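Local coordinates for protein short chain dehydrogenase (Salmonella typhi, PDB 3G1T) that probably catalyses an NAD(P)-dependent oxidation or reduction, as a member of the short-chain dehydrogenase family with a Rossmann fold, at residues 27-32 and 219-224; 96-101 and 139-144; 148-153 and 228-233; 190-195 and 237-242. All blocks are in the same frame, centred on the assembly; numbering follows the deposited sequence.

Interaction 1. Residues 27-32 and 219-224; sequences GREAAL and TPADIM
Glu-29 lies against segment 219-224 with the methylene part of its side chain. CB of Glu-29 meets CB of Pro-220 at 3.7 Å, and CG of Glu-29 rests on the peptide that follows, 3.6 Å from the carbonyl carbon C of Pro-220. A bend at chi2 (66°) turns the carboxylate along the neighbouring backbone, where OE2 of Glu-29 approaches the methyl CB of Ala-221 to 3.5 Å. The other oxygen, OE1, takes a weak bond from a water that also accepts from the backbone N of Ala-221, so a single water spans the polar side of the contact. Met-224 closes the buried side: its chain, bent at chi2 and chi3, lays SD 3.6 Å from CA of Ala-30 and brings CE alongside CB of Glu-29. No direct hydrogen bond joins the segments. Segment 219-224 is held from within, since OG1 of Thr-219 accepts from N of Asp-222 while OD2 of Asp-222 accepts from N of Thr-219. Pro-220 and Ile-223 pack on Thr-200, and Ala-31 of the helix faces strand 40-45. Thr-219 thus forms an ST motif just ahead of helix 224-231, which the contact joins to helix 25-36, the first helix of the Rossmann fold.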
loop_
_atom_site.group_PDB
_atom_site.type_symbol
_atom_site.label_atom_id
_atom_site.label_comp_id
_atom_site.label_asym_id
_atom_site.label_seq_id
_atom_site.Cartn_x
_atom_site.Cartn_y
_atom_site.Cartn_z
ATOM N N GLY A 27 21.427 -0.955 5.813
ATOM C CA GLY A 27 21.598 -2.398 5.376
ATOM C C GLY A 27 23.020 -2.915 5.564
ATOM O O GLY A 27 23.266 -3.961 6.176
ATOM N N ARG A 28 23.995 -2.170 5.083
ATOM C CA ARG A 28 25.396 -2.504 5.370
ATOM C C ARG A 28 25.737 -2.548 6.875
ATOM O O ARG A 28 26.425 -3.511 7.335
ATOM C CB ARG A 28 26.279 -1.462 4.668
ATOM C CG ARG A 28 27.709 -1.507 5.083
ATOM C CD ARG A 28 28.492 -0.354 4.377
ATOM N NE ARG A 28 29.891 -0.483 4.733
ATOM C CZ ARG A 28 30.407 0.020 5.856
ATOM N NH1 ARG A 28 29.625 0.694 6.702
ATOM N NH2 ARG A 28 31.722 -0.133 6.130
ATOM N N GLU A 29 25.263 -1.533 7.641
ATOM C CA GLU A 29 25.422 -1.501 9.111
ATOM C C GLU A 29 24.846 -2.721 9.786
ATOM O O GLU A 29 25.468 -3.326 10.646
ATOM C CB GLU A 29 24.785 -0.257 9.751
ATOM C CG GLU A 29 25.349 0.074 11.135
ATOM C CD GLU A 29 26.840 0.498 11.085
ATOM O OE1 GLU A 29 27.278 1.028 10.048
ATOM O OE2 GLU A 29 27.550 0.330 12.072
ATOM N N ALA A 30 23.632 -3.113 9.402
ATOM C CA ALA A 30 23.024 -4.273 10.049
ATOM C C ALA A 30 23.801 -5.558 9.684
ATOM O O ALA A 30 24.031 -6.413 10.542
ATOM C CB ALA A 30 21.551 -4.349 9.676
ATOM N N ALA A 31 24.241 -5.678 8.441
ATOM C CA ALA A 31 25.059 -6.870 8.055
ATOM C C ALA A 31 26.361 -6.985 8.918
ATOM O O ALA A 31 26.693 -8.029 9.517
ATOM C CB ALA A 31 25.346 -6.870 6.588
ATOM N N LEU A 32 27.126 -5.892 8.994
ATOM C CA LEU A 32 28.278 -5.819 9.900
ATOM C C LEU A 32 27.980 -6.136 11.344
ATOM O O LEU A 32 28.718 -6.929 11.960
ATOM C CB LEU A 32 28.850 -4.399 9.877
ATOM C CG LEU A 32 29.606 -4.097 8.578
ATOM C CD1 LEU A 32 29.947 -2.583 8.697
ATOM C CD2 LEU A 32 30.891 -4.903 8.398
ATOM N N THR A 219 23.533 8.126 13.457
ATOM C CA THR A 219 24.044 7.303 12.387
ATOM C C THR A 219 23.340 5.940 12.432
ATOM O O THR A 219 22.653 5.591 13.420
ATOM C CB THR A 219 25.498 6.976 12.569
ATOM O OG1 THR A 219 25.665 6.389 13.862
ATOM C CG2 THR A 219 26.385 8.299 12.474
ATOM N N PRO A 220 23.502 5.166 11.342
ATOM C CA PRO A 220 23.047 3.754 11.348
ATOM C C PRO A 220 23.614 2.970 12.518
ATOM O O PRO A 220 22.833 2.178 13.121
ATOM C CB PRO A 220 23.606 3.198 10.088
ATOM C CG PRO A 220 23.515 4.422 9.097
ATOM C CD PRO A 220 24.080 5.518 10.027
ATOM N N ALA A 221 24.881 3.205 12.905
ATOM C CA ALA A 221 25.388 2.560 14.113
ATOM C C ALA A 221 24.606 2.825 15.361
ATOM O O ALA A 221 24.327 1.883 16.133
ATOM C CB ALA A 221 26.889 2.903 14.354
ATOM N N ASP A 222 24.210 4.093 15.571
ATOM C CA ASP A 222 23.439 4.498 16.736
ATOM C C ASP A 222 22.123 3.769 16.905
ATOM O O ASP A 222 21.698 3.521 18.043
ATOM C CB ASP A 222 23.138 5.993 16.698
ATOM C CG ASP A 222 24.412 6.873 16.789
ATOM O OD1 ASP A 222 25.427 6.461 17.365
ATOM O OD2 ASP A 222 24.365 8.005 16.262
ATOM N N ILE A 223 21.474 3.428 15.796
ATOM C CA ILE A 223 20.136 2.846 15.870
ATOM C C ILE A 223 20.119 1.321 15.899
ATOM O O ILE A 223 19.046 0.712 15.878
ATOM C CB ILE A 223 19.175 3.440 14.765
ATOM C CG1 ILE A 223 19.620 3.076 13.321
ATOM C CG2 ILE A 223 19.001 4.959 15.005
ATOM C CD1 ILE A 223 18.516 3.291 12.270
ATOM N N MET A 224 21.304 0.713 15.963
ATOM C CA MET A 224 21.380 -0.786 15.887
ATOM C C MET A 224 20.705 -1.587 17.010
ATOM O O MET A 224 20.289 -2.717 16.719
ATOM C CB MET A 224 22.834 -1.250 15.712
ATOM C CG MET A 224 23.333 -1.092 14.221
ATOM S SD MET A 224 22.554 -2.030 12.855
ATOM C CE MET A 224 21.489 -0.788 12.101
HETATM O O HOH W 1 27.097 4.242 11.040
#

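Interaction 2. Residues 96-101 and 139-144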
loop_
_atom_site.group_PDB
_atom_site.type_symbol
_atom_site.label_atom_id
_atom_site.label_comp_id
_atom_site.label_asym_id
_atom_site.label_seq_id
_atom_site.Cartn_x
_atom_site.Cartn_y
_atom_site.Cartn_z
ATOM N N ASP A 96 17.226 -18.050 9.791
ATOM C CA ASP A 96 16.767 -17.505 11.057
ATOM C C ASP A 96 16.214 -16.080 11.013
ATOM O O ASP A 96 15.505 -15.687 11.923
ATOM C CB ASP A 96 17.918 -17.614 12.093
ATOM C CG ASP A 96 18.246 -19.088 12.393
ATOM O OD1 ASP A 96 17.369 -19.874 12.818
ATOM O OD2 ASP A 96 19.366 -19.512 12.064
ATOM N N GLY A 97 16.556 -15.323 9.956
ATOM C CA GLY A 97 16.052 -13.943 9.900
ATOM C C GLY A 97 16.154 -13.499 8.468
ATOM O O GLY A 97 16.990 -13.978 7.690
ATOM N N VAL A 98 15.288 -12.533 8.186
ATOM C CA VAL A 98 15.251 -11.748 6.898
ATOM C C VAL A 98 14.963 -10.335 7.271
ATOM O O VAL A 98 13.930 -10.025 7.914
ATOM C CB VAL A 98 14.167 -12.299 5.952
ATOM C CG1 VAL A 98 14.056 -11.398 4.727
ATOM C CG2 VAL A 98 14.570 -13.712 5.467
ATOM N N LEU A 99 15.920 -9.429 6.941
ATOM C CA LEU A 99 15.729 -8.018 7.201
ATOM C C LEU A 99 15.649 -7.378 5.831
ATOM O O LEU A 99 16.608 -7.409 5.035
ATOM C CB LEU A 99 16.955 -7.505 7.968
ATOM C CG LEU A 99 16.994 -5.990 8.147
ATOM C CD1 LEU A 99 15.788 -5.419 8.842
ATOM C CD2 LEU A 99 18.310 -5.595 8.802
ATOM N N HIS A 100 14.503 -6.763 5.573
ATOM C CA HIS A 100 14.310 -6.056 4.284
ATOM C C HIS A 100 14.645 -4.628 4.547
ATOM O O HIS A 100 13.830 -3.926 5.162
ATOM C CB HIS A 100 12.819 -6.153 3.880
ATOM C CG HIS A 100 12.373 -7.512 3.409
ATOM N ND1 HIS A 100 12.798 -8.073 2.226
ATOM C CD2 HIS A 100 11.454 -8.379 3.915
ATOM C CE1 HIS A 100 12.215 -9.247 2.063
ATOM N NE2 HIS A 100 11.399 -9.451 3.077
ATOM N N ASN A 101 15.784 -4.177 4.014
ATOM C CA ASN A 101 16.130 -2.770 4.117
ATOM C C ASN A 101 16.061 -2.096 2.740
ATOM O O ASN A 101 16.028 -0.889 2.673
ATOM C CB ASN A 101 17.585 -2.616 4.566
ATOM C CG ASN A 101 17.890 -3.254 5.846
ATOM O OD1 ASN A 101 17.610 -2.704 6.928
ATOM N ND2 ASN A 101 18.628 -4.362 5.759
ATOM N N PRO A 139 9.469 -20.846 3.299
ATOM C CA PRO A 139 9.818 -22.203 3.776
ATOM C C PRO A 139 11.129 -22.285 4.607
ATOM O O PRO A 139 11.142 -22.921 5.662
ATOM C CB PRO A 139 9.955 -23.015 2.480
ATOM C CG PRO A 139 8.968 -22.334 1.542
ATOM C CD PRO A 139 9.338 -20.817 1.837
ATOM N N LEU A 140 12.154 -21.521 4.211
ATOM C CA LEU A 140 13.408 -21.522 4.917
ATOM C C LEU A 140 13.266 -20.853 6.253
ATOM O O LEU A 140 13.852 -21.318 7.219
ATOM C CB LEU A 140 14.471 -20.763 4.126
ATOM C CG LEU A 140 15.203 -21.624 3.076
ATOM C CD1 LEU A 140 15.879 -20.769 1.989
ATOM C CD2 LEU A 140 16.293 -22.555 3.703
ATOM N N LEU A 141 12.409 -19.849 6.319
ATOM C CA LEU A 141 12.170 -19.180 7.577
ATOM C C LEU A 141 11.474 -20.064 8.574
ATOM O O LEU A 141 11.754 -19.983 9.788
ATOM C CB LEU A 141 11.388 -17.885 7.380
ATOM C CG LEU A 141 12.164 -16.648 6.975
ATOM C CD1 LEU A 141 11.273 -15.523 6.343
ATOM C CD2 LEU A 141 12.951 -16.116 8.227
ATOM N N LEU A 142 10.566 -20.921 8.059
ATOM C CA LEU A 142 9.861 -21.862 8.947
ATOM C C LEU A 142 10.714 -23.004 9.509
ATOM O O LEU A 142 10.331 -23.689 10.471
ATOM C CB LEU A 142 8.615 -22.379 8.273
ATOM C CG LEU A 142 7.454 -21.374 8.189
ATOM C CD1 LEU A 142 6.523 -21.994 7.105
ATOM C CD2 LEU A 142 6.756 -21.099 9.499
ATOM N N LYS A 143 11.872 -23.237 8.897
ATOM C CA LYS A 143 12.850 -24.185 9.441
ATOM C C LYS A 143 13.586 -23.655 10.692
ATOM O O LYS A 143 14.257 -24.450 11.407
ATOM C CB LYS A 143 13.870 -24.588 8.357
ATOM C CG LYS A 143 13.366 -25.309 7.074
ATOM C CD LYS A 143 12.576 -26.593 7.357
ATOM C CE LYS A 143 13.374 -27.841 7.114
ATOM N NZ LYS A 143 12.491 -29.062 7.403
ATOM N N SER A 144 13.531 -22.332 10.955
ATOM C CA SER A 144 14.133 -21.766 12.180
ATOM C C SER A 144 13.385 -22.190 13.483
ATOM O O SER A 144 12.146 -22.351 13.468
ATOM C CB SER A 144 14.174 -20.219 12.136
ATOM O OG SER A 144 14.759 -19.636 13.313
#
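Ser-144 holds OG anti to its backbone N (chi1 -180°), and Asp-96 swings CG to the side of its own N (chi1 -65°); these two rotations bring hydroxyl and carboxylate together although CB of Asp-96 points away from segment 139-144. OG of Ser-144 donates to OD1 of Asp-96 at 2.7 Å, on the anti lone pair of OD1, the one turned away from OD2. CB of Ser-144 follows closely, 3.3 Å from the same OD1. One turn earlier, CD1 of Leu-141 stands 3.9 Å from CG2 of Val-98, the two side chains crossing at about a right angle, while CD2 of Leu-141 reaches the backbone N of Gly-97 at 4.1 Å. The strand start is met by a polar grip at Asp-96 and an apolar one at Val-98, the first from the loop just after helix 116-142, the second from its last turn. Around them, OD2 of Asp-96 forms a salt bridge with Arg-94 and accepts from the backbone N of Ile-16, and OG of Ser-144 also accepts from N of Ala-146. With both carboxylate oxygens engaged and buried, Asp-96 is fixed in rotation, and the neighbouring arginine and N-H donors would be expected to favour its ionised form.

Interaction 3. Residues 148-153 and 228-233; sequences SLVFTS and LWLMGD. With MG (magnesium ion), chain B.
Ser-148 and Val-150, two residues on one face of a central strand of the Rossmann sheet, receive the C-terminal turn of helix 224-231. Ser-148 carries the polar link. Its OG stands opposite the backbone N about CA-CB (chi1 178°), which points the hydroxyl at the helix end, where it donates to O of Leu-230 at 2.7 Å. The donor lies 37° out of the carbonyl plane and so comes in from above that group. This carbonyl, near the end of the helix, also receives weak bonds from Arg-191 and Ser-235. Val-150 supplies the apolar half through one branch. Its CG1 takes the position anti to N, leaving CG2 to face the helix between two residues. CG2 of Val-150 is 4.1 Å from CB of Leu-230 and 3.8 Å from CE of Met-231, and both side chains pass it at a slant. Met-231 gets there by folding: its CB does not aim at the strand, but the bend at chi2 (-55°) carries the thioether over to the strand. SD of Met-231 then sits 4.0 Å from CB of Ser-148, and the terminal methyl continues along the strand to Val-150. Met-231 also packs on Tyr-34 of helix 25-36, and Leu-230 leans on Ile-195 of the next strand. Beyond the helix the chain turns outward to Asp-233, whose OD2 binds a magnesium ion at 2.1 Å, while OD1 accepts a hydrogen bond from a water that is itself bound to the metal.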
loop_
_atom_site.group_PDB
_atom_site.type_symbol
_atom_site.label_atom_id
_atom_site.label_comp_id
_atom_site.label_asym_id
_atom_site.label_seq_id
_atom_site.Cartn_x
_atom_site.Cartn_y
_atom_site.Cartn_z
ATOM N N SER A 148 12.638 -14.737 12.306
ATOM C CA SER A 148 12.220 -13.285 12.506
ATOM C C SER A 148 12.324 -12.571 11.124
ATOM O O SER A 148 13.381 -12.588 10.493
ATOM C CB SER A 148 13.127 -12.584 13.520
ATOM O OG SER A 148 12.752 -11.197 13.666
ATOM N N LEU A 149 11.204 -12.049 10.660
ATOM C CA LEU A 149 11.094 -11.374 9.325
ATOM C C LEU A 149 10.780 -9.885 9.682
ATOM O O LEU A 149 9.871 -9.565 10.493
ATOM C CB LEU A 149 9.910 -12.007 8.572
ATOM C CG LEU A 149 9.420 -11.306 7.275
ATOM C CD1 LEU A 149 10.557 -11.357 6.260
ATOM C CD2 LEU A 149 8.262 -12.082 6.739
ATOM N N VAL A 150 11.607 -8.993 9.149
ATOM C CA VAL A 150 11.519 -7.609 9.530
ATOM C C VAL A 150 11.378 -6.808 8.246
ATOM O O VAL A 150 12.167 -7.015 7.302
ATOM C CB VAL A 150 12.805 -7.147 10.308
ATOM C CG1 VAL A 150 12.709 -5.580 10.543
ATOM C CG2 VAL A 150 12.845 -7.948 11.692
ATOM N N PHE A 151 10.399 -5.901 8.222
ATOM C CA PHE A 151 10.254 -4.931 7.109
ATOM C C PHE A 151 10.678 -3.550 7.558
ATOM O O PHE A 151 10.657 -3.227 8.728
ATOM C CB PHE A 151 8.803 -4.875 6.604
ATOM C CG PHE A 151 8.306 -6.180 5.999
ATOM C CD1 PHE A 151 8.533 -6.499 4.657
ATOM C CD2 PHE A 151 7.633 -7.121 6.835
ATOM C CE1 PHE A 151 8.045 -7.722 4.046
ATOM C CE2 PHE A 151 7.164 -8.344 6.245
ATOM C CZ PHE A 151 7.349 -8.662 4.924
ATOM N N THR A 152 11.067 -2.713 6.570
ATOM C CA THR A 152 11.400 -1.289 6.852
ATOM C C THR A 152 10.190 -0.410 6.575
ATOM O O THR A 152 9.605 -0.439 5.495
ATOM C CB THR A 152 12.607 -0.880 5.980
ATOM O OG1 THR A 152 13.708 -1.727 6.277
ATOM C CG2 THR A 152 12.956 0.616 6.339
ATOM N N SER A 153 9.787 0.307 7.606
ATOM C CA SER A 153 8.695 1.302 7.510
ATOM C C SER A 153 9.241 2.742 7.650
ATOM O O SER A 153 10.460 3.025 7.409
ATOM C CB SER A 153 7.604 1.025 8.569
ATOM O OG SER A 153 6.419 1.770 8.209
ATOM N N LEU A 228 19.244 -5.423 16.376
ATOM C CA LEU A 228 19.732 -6.591 17.109
ATOM C C LEU A 228 18.586 -7.233 17.920
ATOM O O LEU A 228 18.417 -8.485 17.838
ATOM C CB LEU A 228 20.819 -6.164 18.158
ATOM C CG LEU A 228 22.144 -6.044 17.438
ATOM C CD1 LEU A 228 23.110 -5.159 18.325
ATOM C CD2 LEU A 228 22.713 -7.502 17.043
ATOM N N TRP A 229 17.813 -6.415 18.656
ATOM C CA TRP A 229 16.733 -6.967 19.526
ATOM C C TRP A 229 15.724 -7.792 18.712
ATOM O O TRP A 229 15.368 -8.922 19.096
ATOM C CB TRP A 229 16.048 -5.802 20.205
ATOM C CG TRP A 229 14.961 -6.269 21.131
ATOM C CD1 TRP A 229 15.120 -6.857 22.377
ATOM C CD2 TRP A 229 13.571 -6.160 20.901
ATOM N NE1 TRP A 229 13.869 -7.121 22.933
ATOM C CE2 TRP A 229 12.906 -6.734 22.034
ATOM C CE3 TRP A 229 12.811 -5.636 19.847
ATOM C CZ2 TRP A 229 11.506 -6.751 22.152
ATOM C CZ3 TRP A 229 11.424 -5.687 19.936
ATOM C CH2 TRP A 229 10.787 -6.259 21.091
ATOM N N LEU A 230 15.309 -7.289 17.546
ATOM C CA LEU A 230 14.340 -8.078 16.731
ATOM C C LEU A 230 14.859 -9.371 16.151
ATOM O O LEU A 230 14.056 -10.230 15.813
ATOM C CB LEU A 230 13.695 -7.240 15.608
ATOM C CG LEU A 230 12.612 -6.267 16.089
ATOM C CD1 LEU A 230 12.181 -5.397 14.916
ATOM C CD2 LEU A 230 11.335 -6.952 16.667
ATOM N N MET A 231 16.205 -9.546 16.008
ATOM C CA MET A 231 16.696 -10.826 15.445
ATOM C C MET A 231 16.999 -11.875 16.545
ATOM O O MET A 231 17.036 -13.068 16.263
ATOM C CB MET A 231 17.969 -10.578 14.608
ATOM C CG MET A 231 17.673 -9.973 13.179
ATOM S SD MET A 231 16.506 -10.942 12.135
ATOM C CE MET A 231 16.105 -9.764 10.855
ATOM N N GLY A 232 17.185 -11.389 17.782
ATOM C CA GLY A 232 17.552 -12.197 19.002
ATOM C C GLY A 232 16.335 -12.723 19.729
ATOM O O GLY A 232 15.168 -12.246 19.591
ATOM N N ASP A 233 16.614 -13.669 20.618
ATOM C CA ASP A 233 15.487 -14.338 21.244
ATOM C C ASP A 233 14.727 -13.429 22.227
ATOM O O ASP A 233 13.622 -13.831 22.648
ATOM C CB ASP A 233 16.008 -15.549 22.052
ATOM C CG ASP A 233 16.361 -16.718 21.170
ATOM O OD1 ASP A 233 15.995 -16.746 19.987
ATOM O OD2 ASP A 233 17.043 -17.642 21.702
HETATM MG MG MG B . 18.200 -19.160 20.944
HETATM O O HOH W 2 16.634 -19.337 19.491
HETATM O O HOH W 3 19.345 -17.957 19.859
#

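Interaction 4. Residues 190-195 and 237-242; sequences LRVNCI and RKTGMT
Asn-193 and Thr-239 organise the pairing of strand 190-196 with the segment leading into strand 242-244, the parallel edge strand of the Rossmann sheet. The tight part is polar. With chi1 at -70°, the amide of Asn-193 extends along the partner backbone and binds it twice: ND2 donates to O of Lys-238 at 3.1 Å, with that oxygen almost in the amide plane, and OD1 accepts from N of Met-241 at 2.9 Å. Bonds at both ends fix the amide's flip. Thr-239 stands in for a strand carbonyl, its OG1 taking the N-H of Val-192 at 2.8 Å, and the O of Val-192 in turn accepts from N of Gly-240, whose positive phi suits glycine. A water joins OG1 of Thr-239 to O of Leu-190. Regular pairing begins at Cys-194, where N bonds to O of Met-241. The outer side is looser: Lys-238 and Met-241 lead their side chains away from the strand. Arg-191 brushes the segment with its methylenes, CD lying 3.4 Å from O of Lys-238, before its guanidinium turns to Ala-146 and Ser-235. At the Thr-242 end, OG1 of Thr-242, which bonds to Arg-158 and Glu-175, rests 3.4 Å from CB of Cys-194.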
loop_
_atom_site.group_PDB
_atom_site.type_symbol
_atom_site.label_atom_id
_atom_site.label_comp_id
_atom_site.label_asym_id
_atom_site.label_seq_id
_atom_site.Cartn_x
_atom_site.Cartn_y
_atom_site.Cartn_z
ATOM N N LEU A 190 7.454 -18.338 13.512
ATOM C CA LEU A 190 7.876 -17.104 12.762
ATOM C C LEU A 190 7.188 -15.879 13.276
ATOM O O LEU A 190 5.959 -15.779 13.212
ATOM C CB LEU A 190 7.505 -17.250 11.273
ATOM C CG LEU A 190 7.920 -16.125 10.290
ATOM C CD1 LEU A 190 9.471 -15.588 10.303
ATOM C CD2 LEU A 190 7.428 -16.582 8.841
ATOM N N ARG A 191 7.988 -14.877 13.730
ATOM C CA ARG A 191 7.451 -13.594 14.070
ATOM C C ARG A 191 7.773 -12.548 12.996
ATOM O O ARG A 191 8.769 -12.707 12.209
ATOM C CB ARG A 191 7.960 -13.133 15.408
ATOM C CG ARG A 191 9.472 -12.919 15.449
ATOM C CD ARG A 191 9.916 -12.714 16.892
ATOM N NE ARG A 191 11.389 -12.460 17.063
ATOM C CZ ARG A 191 12.335 -13.392 17.008
ATOM N NH1 ARG A 191 13.643 -13.052 17.193
ATOM N NH2 ARG A 191 12.023 -14.656 16.775
ATOM N N VAL A 192 6.886 -11.565 12.898
ATOM C CA VAL A 192 6.990 -10.624 11.682
ATOM C C VAL A 192 6.728 -9.244 12.182
ATOM O O VAL A 192 5.673 -9.014 12.763
ATOM C CB VAL A 192 5.891 -10.961 10.612
ATOM C CG1 VAL A 192 6.101 -10.157 9.320
ATOM C CG2 VAL A 192 5.832 -12.492 10.366
ATOM N N ASN A 193 7.586 -8.264 11.860
ATOM C CA ASN A 193 7.392 -6.937 12.483
ATOM C C ASN A 193 7.994 -5.889 11.582
ATOM O O ASN A 193 8.648 -6.268 10.630
ATOM C CB ASN A 193 8.171 -6.862 13.785
ATOM C CG ASN A 193 7.565 -7.740 14.855
ATOM O OD1 ASN A 193 6.524 -7.387 15.428
ATOM N ND2 ASN A 193 8.217 -8.890 15.145
ATOM N N CYS A 194 7.654 -4.633 11.823
ATOM C CA CYS A 194 8.372 -3.536 11.098
ATOM C C CYS A 194 9.297 -2.703 11.965
ATOM O O CYS A 194 9.048 -2.556 13.189
ATOM C CB CYS A 194 7.335 -2.564 10.541
ATOM S SG CYS A 194 6.503 -3.173 9.012
ATOM N N ILE A 195 10.324 -2.131 11.328
ATOM C CA ILE A 195 11.182 -1.083 11.969
ATOM C C ILE A 195 11.125 0.243 11.174
ATOM O O ILE A 195 11.283 0.234 9.926
ATOM C CB ILE A 195 12.669 -1.543 12.061
ATOM C CG1 ILE A 195 12.826 -2.665 13.071
ATOM C CG2 ILE A 195 13.631 -0.321 12.503
ATOM C CD1 ILE A 195 14.280 -2.951 13.490
ATOM N N ARG A 237 8.513 -13.079 21.724
ATOM C CA ARG A 237 7.046 -13.022 21.921
ATOM C C ARG A 237 6.303 -11.899 21.164
ATOM O O ARG A 237 5.069 -11.706 21.407
ATOM C CB ARG A 237 6.759 -12.866 23.420
ATOM C CG ARG A 237 7.122 -14.186 24.168
ATOM C CD ARG A 237 7.234 -14.120 25.729
ATOM N NE ARG A 237 8.170 -13.114 26.278
ATOM C CZ ARG A 237 9.531 -13.113 26.288
ATOM N NH1 ARG A 237 10.313 -14.061 25.700
ATOM N NH2 ARG A 237 10.140 -12.072 26.892
ATOM N N LYS A 238 7.050 -11.142 20.343
ATOM C CA LYS A 238 6.510 -9.911 19.722
ATOM C C LYS A 238 6.364 -10.154 18.231
ATOM O O LYS A 238 7.312 -10.555 17.553
ATOM C CB LYS A 238 7.444 -8.657 19.956
ATOM C CG LYS A 238 7.800 -8.451 21.397
ATOM C CD LYS A 238 6.851 -7.496 22.031
ATOM C CE LYS A 238 7.085 -7.381 23.568
ATOM N NZ LYS A 238 8.283 -6.555 24.052
ATOM N N THR A 239 5.120 -9.947 17.743
ATOM C CA THR A 239 4.847 -10.090 16.318
ATOM C C THR A 239 3.700 -9.161 16.000
ATOM O O THR A 239 2.933 -8.796 16.871
ATOM C CB THR A 239 4.537 -11.535 15.916
ATOM O OG1 THR A 239 4.559 -11.712 14.495
ATOM C CG2 THR A 239 3.152 -11.993 16.481
ATOM N N GLY A 240 3.626 -8.782 14.742
ATOM C CA GLY A 240 2.603 -7.852 14.282
ATOM C C GLY A 240 2.802 -6.390 14.645
ATOM O O GLY A 240 1.861 -5.616 14.453
ATOM N N MET A 241 3.970 -6.021 15.140
ATOM C CA MET A 241 4.166 -4.675 15.710
ATOM C C MET A 241 5.061 -3.832 14.798
ATOM O O MET A 241 5.812 -4.378 14.020
ATOM C CB MET A 241 4.804 -4.749 17.107
ATOM C CG MET A 241 3.899 -5.451 18.144
ATOM S SD MET A 241 4.585 -5.784 19.780
ATOM C CE MET A 241 4.958 -4.157 20.419
ATOM N N THR A 242 4.995 -2.519 14.974
ATOM C CA THR A 242 5.881 -1.636 14.223
ATOM C C THR A 242 6.609 -0.766 15.254
ATOM O O THR A 242 5.983 -0.174 16.130
ATOM C CB THR A 242 5.050 -0.861 13.105
ATOM O OG1 THR A 242 6.019 -0.007 12.386
ATOM C CG2 THR A 242 3.910 -0.058 13.694
HETATM O O HOH W 4 3.728 -13.985 13.529
#

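In the fold
Interactions 2, 3 and 4 meet on one parallel sheet, whose strands 97-99, 147-152 and 190-196 are consecutive neighbours. Val-98 O lies 2.8 Å from Val-150 N, a probable hydrogen bond between interactions 2 and 3, and Phe-151 O is likewise 2.8 Å from Ile-195 N between 3 and 4, whose centres are only about 7 Å apart. Interaction 1 sits to one side, its centre about 19 Å from those of 2 and 4, yet CB of Ala-30 touches CD2 of Leu-99 at 3.6 Å, and segment 219-224 runs into the helix used by interaction 3. The magnesium at Asp-233 lies about 8 Å from the nearest side-chain atoms of Asp-96 and Arg-191.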